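PDB 2O62: hypothetical protein from Nostoc punctiforme, which is of unknown function but belongs to the DUF3598 family and pairs two beta-sheet domains of the calycin clan in a single chain. Local coordinates for residues 107-110 against 116-119; 21-26 against 214-219; 153-158 against 162-167. One frame throughout, in Å; residues are numbered along the deposited sequence.

Interaction 1 (107-110 against 116-119); sequences LVQL and HLNG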
loop_
_atom_site.group_PDB
_atom_site.type_symbol
_atom_site.label_atom_id
_atom_site.label_comp_id
_atom_site.label_asym_id
_atom_site.label_seq_id
_atom_site.Cartn_x
_atom_site.Cartn_y
_atom_site.Cartn_z
ATOM N N LEU A 107 -4.110 2.967 0.403
ATOM C CA LEU A 107 -3.250 3.957 1.007
ATOM C C LEU A 107 -2.493 4.723 -0.069
ATOM O O LEU A 107 -1.750 4.138 -0.843
ATOM C CB LEU A 107 -2.286 3.297 2.019
ATOM C CG LEU A 107 -1.539 4.215 3.018
ATOM C CD1 LEU A 107 -1.297 3.519 4.322
ATOM C CD2 LEU A 107 -0.209 4.621 2.469
ATOM N N VAL A 108 -2.675 6.041 -0.086
ATOM C CA VAL A 108 -1.937 6.945 -0.924
ATOM C C VAL A 108 -0.859 7.711 -0.124
ATOM O O VAL A 108 -1.128 8.265 0.962
ATOM C CB VAL A 108 -2.876 7.980 -1.572
ATOM C CG1 VAL A 108 -2.143 8.824 -2.549
ATOM C CG2 VAL A 108 -4.031 7.290 -2.232
ATOM N N GLN A 109 0.357 7.696 -0.658
ATOM C CA GLN A 109 1.457 8.510 -0.175
ATOM C C GLN A 109 1.775 9.613 -1.146
ATOM O O GLN A 109 1.767 9.398 -2.371
ATOM C CB GLN A 109 2.731 7.670 0.027
ATOM C CG GLN A 109 2.585 6.501 1.019
ATOM C CD GLN A 109 3.903 5.901 1.464
ATOM O OE1 GLN A 109 4.902 6.620 1.675
ATOM N NE2 GLN A 109 3.902 4.589 1.668
ATOM N N LEU A 110 2.087 10.780 -0.599
ATOM C CA LEU A 110 2.310 12.003 -1.353
ATOM C C LEU A 110 3.576 12.659 -0.838
ATOM O O LEU A 110 3.703 12.910 0.365
ATOM C CB LEU A 110 1.130 12.953 -1.200
ATOM C CG LEU A 110 -0.224 12.419 -1.642
ATOM C CD1 LEU A 110 -1.282 13.398 -1.248
ATOM C CD2 LEU A 110 -0.284 12.173 -3.164
ATOM N N HIS A 116 10.310 14.759 0.404
ATOM C CA HIS A 116 9.887 14.353 1.735
ATOM C C HIS A 116 8.398 14.031 1.763
ATOM O O HIS A 116 7.613 14.668 1.076
ATOM C CB HIS A 116 10.156 15.466 2.735
ATOM C CG HIS A 116 11.598 15.782 2.909
ATOM N ND1 HIS A 116 12.097 17.056 2.775
ATOM C CD2 HIS A 116 12.654 14.991 3.179
ATOM C CE1 HIS A 116 13.400 17.044 2.991
ATOM N NE2 HIS A 116 13.765 15.799 3.230
ATOM N N LEU A 117 7.998 13.056 2.581
ATOM C CA LEU A 117 6.585 12.726 2.730
ATOM C C LEU A 117 5.808 13.958 3.213
ATOM O O LEU A 117 6.195 14.619 4.180
ATOM C CB LEU A 117 6.384 11.538 3.667
ATOM C CG LEU A 117 4.954 11.030 3.869
ATOM C CD1 LEU A 117 4.434 10.362 2.649
ATOM C CD2 LEU A 117 4.956 10.042 4.994
ATOM N N ASN A 118 4.765 14.299 2.455
ATOM C CA ASN A 118 3.921 15.482 2.696
ATOM C C ASN A 118 2.549 15.116 3.302
ATOM O O ASN A 118 1.966 15.881 4.025
ATOM C CB ASN A 118 3.684 16.232 1.383
ATOM C CG ASN A 118 2.885 17.515 1.560
ATOM O OD1 ASN A 118 1.741 17.591 1.115
ATOM N ND2 ASN A 118 3.462 18.505 2.237
ATOM N N GLY A 119 2.017 13.957 2.943
ATOM C CA GLY A 119 0.734 13.560 3.428
ATOM C C GLY A 119 0.394 12.162 2.951
ATOM O O GLY A 119 1.043 11.592 2.048
#

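Interaction 2 (21-26 against 214-219); sequences SNFSPE and LLPDGA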
loop_
_atom_site.group_PDB
_atom_site.type_symbol
_atom_site.label_atom_id
_atom_site.label_comp_id
_atom_site.label_asym_id
_atom_site.label_seq_id
_atom_site.Cartn_x
_atom_site.Cartn_y
_atom_site.Cartn_z
ATOM N N SER A 21 -9.672 9.709 3.869
ATOM C CA SER A 21 -9.118 10.384 5.062
ATOM C C SER A 21 -7.698 10.845 4.809
ATOM O O SER A 21 -6.847 10.033 4.463
ATOM C CB SER A 21 -9.110 9.420 6.249
ATOM O OG SER A 21 -10.396 8.875 6.427
ATOM N N ASN A 22 -7.457 12.149 4.942
ATOM C CA ASN A 22 -6.122 12.732 4.834
ATOM C C ASN A 22 -5.470 12.826 6.183
ATOM O O ASN A 22 -6.021 13.430 7.078
ATOM C CB ASN A 22 -6.190 14.138 4.280
ATOM C CG ASN A 22 -6.801 14.172 2.913
ATOM O OD1 ASN A 22 -6.718 13.206 2.159
ATOM N ND2 ASN A 22 -7.416 15.287 2.578
ATOM N N PHE A 23 -4.283 12.254 6.244
ATOM C CA PHE A 23 -3.427 12.257 7.406
ATOM C C PHE A 23 -2.145 13.030 7.145
ATOM O O PHE A 23 -1.609 13.036 6.027
ATOM C CB PHE A 23 -3.050 10.812 7.747
ATOM C CG PHE A 23 -4.154 10.034 8.355
ATOM C CD1 PHE A 23 -5.042 9.342 7.568
ATOM C CD2 PHE A 23 -4.322 9.990 9.729
ATOM C CE1 PHE A 23 -6.094 8.620 8.123
ATOM C CE2 PHE A 23 -5.384 9.264 10.290
ATOM C CZ PHE A 23 -6.266 8.566 9.449
ATOM N N SER A 24 -1.612 13.631 8.201
ATOM C CA SER A 24 -0.272 14.215 8.175
ATOM C C SER A 24 0.796 13.104 8.169
ATOM O O SER A 24 0.488 11.939 8.483
ATOM C CB SER A 24 -0.060 15.119 9.390
ATOM O OG SER A 24 0.186 14.351 10.546
ATOM N N PRO A 25 2.047 13.457 7.835
ATOM C CA PRO A 25 3.142 12.465 7.892
ATOM C C PRO A 25 3.445 11.929 9.310
ATOM O O PRO A 25 4.164 10.935 9.417
ATOM C CB PRO A 25 4.342 13.231 7.357
ATOM C CG PRO A 25 3.782 14.383 6.616
ATOM C CD PRO A 25 2.534 14.768 7.361
ATOM N N GLU A 26 2.898 12.550 10.355
ATOM C CA GLU A 26 2.971 12.012 11.721
ATOM C C GLU A 26 1.688 11.263 12.141
ATOM O O GLU A 26 1.570 10.868 13.274
ATOM C CB GLU A 26 3.263 13.106 12.743
ATOM C CG GLU A 26 4.502 13.932 12.452
ATOM C CD GLU A 26 4.327 14.933 11.284
ATOM O OE1 GLU A 26 3.273 15.620 11.193
ATOM O OE2 GLU A 26 5.259 15.036 10.448
ATOM N N LEU A 214 2.414 4.155 11.779
ATOM C CA LEU A 214 1.366 3.219 12.160
ATOM C C LEU A 214 0.038 3.971 12.127
ATOM O O LEU A 214 -0.053 5.083 12.658
ATOM C CB LEU A 214 1.625 2.720 13.566
ATOM C CG LEU A 214 3.055 2.177 13.789
ATOM C CD1 LEU A 214 3.198 1.782 15.244
ATOM C CD2 LEU A 214 3.361 1.065 12.853
ATOM N N LEU A 215 -0.961 3.379 11.487
ATOM C CA LEU A 215 -2.201 4.062 11.214
ATOM C C LEU A 215 -3.437 3.312 11.668
ATOM O O LEU A 215 -3.365 2.151 12.148
ATOM C CB LEU A 215 -2.285 4.291 9.693
ATOM C CG LEU A 215 -1.276 5.283 9.088
ATOM C CD1 LEU A 215 -1.161 5.074 7.570
ATOM C CD2 LEU A 215 -1.650 6.725 9.455
ATOM N N PRO A 216 -4.607 3.968 11.536
ATOM C CA PRO A 216 -5.840 3.238 11.746
ATOM C C PRO A 216 -6.058 2.000 10.825
ATOM O O PRO A 216 -5.427 1.833 9.744
ATOM C CB PRO A 216 -6.914 4.288 11.446
ATOM C CG PRO A 216 -6.255 5.602 11.684
ATOM C CD PRO A 216 -4.861 5.406 11.244
ATOM N N ASP A 217 -6.980 1.156 11.272
ATOM C CA ASP A 217 -7.451 0.011 10.488
ATOM C C ASP A 217 -6.335 -0.993 10.181
ATOM O O ASP A 217 -6.321 -1.617 9.113
ATOM C CB ASP A 217 -8.081 0.496 9.189
ATOM C CG ASP A 217 -8.897 -0.606 8.471
ATOM O OD1 ASP A 217 -9.656 -1.373 9.140
ATOM O OD2 ASP A 217 -8.763 -0.755 7.229
ATOM N N GLY A 218 -5.383 -1.078 11.105
ATOM C CA GLY A 218 -4.227 -1.994 11.017
ATOM C C GLY A 218 -3.264 -1.658 9.889
ATOM O O GLY A 218 -2.408 -2.466 9.522
ATOM N N ALA A 219 -3.339 -0.409 9.392
ATOM C CA ALA A 219 -2.515 0.055 8.282
ATOM C C ALA A 219 -1.154 0.599 8.705
ATOM O O ALA A 219 -0.987 1.166 9.792
ATOM C CB ALA A 219 -3.244 1.100 7.508
#

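Interaction 3 (153-158 against 162-167); sequences TIYRDL and DIYSTT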
loop_
_atom_site.group_PDB
_atom_site.type_symbol
_atom_site.label_atom_id
_atom_site.label_comp_id
_atom_site.label_asym_id
_atom_site.label_seq_id
_atom_site.Cartn_x
_atom_site.Cartn_y
_atom_site.Cartn_z
ATOM N N THR A 153 5.685 -11.063 -7.170
ATOM C CA THR A 153 6.129 -9.855 -7.865
ATOM C C THR A 153 5.634 -9.990 -9.275
ATOM O O THR A 153 5.893 -10.999 -9.986
ATOM C CB THR A 153 7.673 -9.641 -7.823
ATOM O OG1 THR A 153 8.114 -9.542 -6.444
ATOM C CG2 THR A 153 8.060 -8.353 -8.591
ATOM N N ILE A 154 4.916 -8.951 -9.685
ATOM C CA ILE A 154 4.490 -8.790 -11.061
ATOM C C ILE A 154 5.150 -7.565 -11.719
ATOM O O ILE A 154 5.611 -6.656 -11.049
ATOM C CB ILE A 154 2.950 -8.685 -11.165
ATOM C CG1 ILE A 154 2.399 -7.531 -10.364
ATOM C CG2 ILE A 154 2.285 -9.998 -10.736
ATOM C CD1 ILE A 154 0.881 -7.407 -10.525
ATOM N N TYR A 155 5.164 -7.582 -13.050
ATOM C CA TYR A 155 5.989 -6.681 -13.858
ATOM C C TYR A 155 5.137 -5.943 -14.847
ATOM O O TYR A 155 4.115 -6.430 -15.268
ATOM C CB TYR A 155 7.103 -7.454 -14.571
ATOM C CG TYR A 155 7.986 -8.139 -13.545
ATOM C CD1 TYR A 155 9.055 -7.482 -12.965
ATOM C CD2 TYR A 155 7.762 -9.459 -13.190
ATOM C CE1 TYR A 155 9.852 -8.097 -12.004
ATOM C CE2 TYR A 155 8.552 -10.094 -12.247
ATOM C CZ TYR A 155 9.611 -9.402 -11.665
ATOM O OH TYR A 155 10.402 -10.001 -10.712
ATOM N N ARG A 156 5.593 -4.756 -15.218
ATOM C CA ARG A 156 4.894 -3.942 -16.191
ATOM C C ARG A 156 4.843 -4.473 -17.573
ATOM O O ARG A 156 3.899 -4.179 -18.290
ATOM C CB ARG A 156 5.541 -2.593 -16.285
ATOM C CG ARG A 156 5.431 -1.812 -15.063
ATOM C CD ARG A 156 6.110 -0.524 -15.316
ATOM N NE ARG A 156 5.643 0.058 -16.562
ATOM C CZ ARG A 156 6.311 0.978 -17.237
ATOM N NH1 ARG A 156 7.471 1.458 -16.782
ATOM N NH2 ARG A 156 5.820 1.442 -18.377
ATOM N N ASP A 157 5.881 -5.202 -17.973
ATOM C CA ASP A 157 5.911 -5.870 -19.259
ATOM C C ASP A 157 5.094 -7.142 -19.219
ATOM O O ASP A 157 5.005 -7.853 -20.198
ATOM C CB ASP A 157 7.360 -6.160 -19.703
ATOM C CG ASP A 157 8.214 -6.786 -18.608
ATOM O OD1 ASP A 157 7.672 -7.574 -17.811
ATOM O OD2 ASP A 157 9.436 -6.496 -18.553
ATOM N N LEU A 158 4.502 -7.433 -18.067
ATOM C CA LEU A 158 3.612 -8.572 -17.917
ATOM C C LEU A 158 4.297 -9.924 -18.236
ATOM O O LEU A 158 3.609 -10.928 -18.462
ATOM C CB LEU A 158 2.319 -8.350 -18.729
ATOM C CG LEU A 158 1.502 -7.113 -18.307
ATOM C CD1 LEU A 158 0.256 -6.987 -19.167
ATOM C CD2 LEU A 158 1.125 -7.175 -16.838
ATOM N N ASP A 162 7.151 -13.581 -10.462
ATOM C CA ASP A 162 8.074 -14.268 -9.596
ATOM C C ASP A 162 7.498 -14.487 -8.201
ATOM O O ASP A 162 6.685 -13.701 -7.747
ATOM C CB ASP A 162 9.358 -13.467 -9.495
ATOM C CG ASP A 162 10.184 -13.578 -10.756
ATOM O OD1 ASP A 162 10.425 -14.718 -11.176
ATOM O OD2 ASP A 162 10.628 -12.545 -11.291
ATOM N N ILE A 163 7.881 -15.611 -7.573
ATOM C CA ILE A 163 7.370 -15.994 -6.257
ATOM C C ILE A 163 8.549 -16.201 -5.323
ATOM O O ILE A 163 9.511 -16.859 -5.690
ATOM C CB ILE A 163 6.514 -17.299 -6.352
ATOM C CG1 ILE A 163 5.256 -17.033 -7.172
ATOM C CG2 ILE A 163 6.101 -17.790 -4.990
ATOM C CD1 ILE A 163 4.607 -18.267 -7.713
ATOM N N TYR A 164 8.439 -15.651 -4.117
ATOM C CA TYR A 164 9.502 -15.657 -3.132
ATOM C C TYR A 164 8.946 -16.040 -1.776
ATOM O O TYR A 164 7.775 -15.794 -1.514
ATOM C CB TYR A 164 10.037 -14.228 -3.015
ATOM C CG TYR A 164 10.538 -13.661 -4.307
ATOM C CD1 TYR A 164 11.803 -13.913 -4.706
ATOM C CD2 TYR A 164 9.739 -12.864 -5.106
ATOM C CE1 TYR A 164 12.307 -13.427 -5.897
ATOM C CE2 TYR A 164 10.217 -12.355 -6.305
ATOM C CZ TYR A 164 11.531 -12.627 -6.675
ATOM O OH TYR A 164 12.108 -12.210 -7.852
ATOM N N SER A 165 9.800 -16.571 -0.915
ATOM C CA SER A 165 9.509 -16.772 0.494
ATOM C C SER A 165 9.861 -15.523 1.286
ATOM O O SER A 165 10.871 -14.852 0.996
ATOM C CB SER A 165 10.349 -17.899 1.043
ATOM O OG SER A 165 9.947 -19.125 0.494
ATOM N N THR A 166 9.071 -15.226 2.303
ATOM C CA THR A 166 9.345 -14.086 3.159
ATOM C C THR A 166 9.357 -14.511 4.599
ATOM O O THR A 166 8.648 -15.431 4.982
ATOM C CB THR A 166 8.308 -13.000 3.003
ATOM O OG1 THR A 166 7.019 -13.450 3.465
ATOM C CG2 THR A 166 8.194 -12.585 1.560
ATOM N N THR A 167 10.169 -13.796 5.370
ATOM C CA THR A 167 10.259 -13.893 6.813
ATOM C C THR A 167 10.340 -12.443 7.335
ATOM O O THR A 167 11.039 -11.597 6.771
ATOM C CB THR A 167 11.535 -14.679 7.224
ATOM O OG1 THR A 167 11.448 -16.046 6.757
ATOM C CG2 THR A 167 11.686 -14.720 8.717
#

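Interaction 1 (107-110 against 116-119)
The carbonyl oxygen of L110 is gripped by two successive amides of the facing strand. N118 N lies 2.7 Å from L110 O in a straight bond within the carbonyl plane, whereas G119 N reaches the same L110 O at 3.3 Å from a position tilted 23° out of that plane. A third bond returns the other way, from L110 N to G119 O at 3.0 Å, and is more bent, at 137° about the hydrogen. With N118 and G119 both set against L110, this is a classic beta bulge, placed at the loop end of the antiparallel hairpin of strands 103-111 and 117-127 in the N-terminal domain. G119 is nearly fully extended, a shape a residue without a CB reaches without strain, and G119 O touches L110 CB at 3.5 Å. Beside the bulge, L117 places CG anti to its backbone N (chi1 -177°), which carries CD1 to 3.5 Å from L110 O and 3.9 Å from Q109 OE1. The methyl packs beside these two oxygens, the leucine side chain crossing that of Q109 at about a right angle. Q109, buried, uses its amide elsewhere: OE1 is hydrogen-bonded to S223 OG and NE2 weakly to T222 O, so a long polar side chain here ties the hairpin to strand 219-224 of the other domain. L117 N is hydrogen-bonded to a glycerol, probably from the crystallisation liquor.

Interaction 2 (21-26 against 214-219)
Apolar packing alone joins these segments, and it centres on F23, the last residue of strand 14-23. F23 sets out from the strand toward the turn at 214-219, and its ring meets two residues there. CG lies anti to the carbonyl carbon, beside the backbone N (chi1 -74°), which brings the ring to P216 and L215. The closer approach is between F23 CZ and P216 CG, 3.7 Å apart, with P216 CD also near the far end of the ring at 3.9 Å from F23 CZ. The two side chains come at each other from opposite directions, and the proline ring meets the phenyl obliquely. L215 approaches differently: its CD2 methyl sits over one face of the phenyl, offset toward the rim, at 4.2 Å from F23 CD2. A flat aromatic group suits this place because it can take a methyl on its face while its end abuts the rigid proline. L122 and L29, from the neighbouring strands, also touch F23.

Hydrogen bonds act within each segment instead of across the contact. S24 OG accepts from E26 N at 3.3 Å, an ST turn that bends the chain as it leaves the strand. In 214-219, L215 N bonds to A219 O at 2.8 Å and A219 N to P216 O at 3.1 Å; D217 and G218 both have positive phi, a conformation that comes easily to the glycine and less so to the aspartate.

Charge is handled away from the F23 contact: the buried D217 carboxylate forms a salt bridge with R103 and accepts a hydrogen bond from R135 N. The arrangement is an interdomain contact: the tight turn of a beta hairpin, strands 210-214 and 219-224 of the C-terminal barrel, packs against the N-terminal sheet.

Interaction 3 (153-158 against 162-167)
Y155 OH donates a short hydrogen bond, 2.6 Å, to D162 OD2, and this is the side-chain hydrogen bond between the two segments. The carboxylate oxygen lies at the edge of the phenol ring, near its plane, and receives the bond on its anti lone pair, away from the other oxygen. Ring and carboxylate planes stand 84° apart. A tyrosine is long enough to lay its hydroxyl across to the facing strand: with CG beside the backbone N (chi1 -60°), the ring swings over toward D162. A phenylalanine in its place would probably leave the carboxylate of D162 without this donor and the ring less firmly fixed in its rotation.

Close by, the Y164 ring lies against T153, whose OG1 comes to 3.5 Å from Y164 CE2, approaching the ring obliquely. That threonine oxygen has its polar partner in T263 OG1, so a small branched residue here can hydrogen-bond through its hydroxyl with T263 of strand 259-269 and still pack against the tyrosine.

Beneath these side chains the backbone fixes the register. T153 N bonds to D162 O and D162 N to T153 O, each at 2.9 Å, the first nearly straight at 172°; the two residues form an antiparallel hydrogen-bonded pair. Beyond the strand, a type I turn from Y155 to L158 is closed by L158 N to Y155 O at 3.0 Å, and R159 makes a cation-pi contact with Y155. Together these features mark the loop end of an antiparallel beta hairpin, formed by the first two strands of the C-terminal calycin-type barrel.

In the fold
Interactions 1 and 2 adjoin, their centres about 10 Å apart. P25 CG lies 3.4 Å from L117 O, and L107 CD1 meets L215 CD1 at 3.6 Å, so the bulged hairpin and the interdomain packing share one region; strands 14-23 and 117-127 are neighbours in the same sheet. Interaction 3 stands apart, on the opposite side of the chain's centre, with its centre about 24 Å from that of interaction 1 and about 27 Å from that of interaction 2. In sequence, both hairpin contacts are nested inside the long loop closed by interaction 2, which packs one domain against the other. Glycerol, probably from the crystallisation liquor, lies near L117 and T153; it does not establish a functional site.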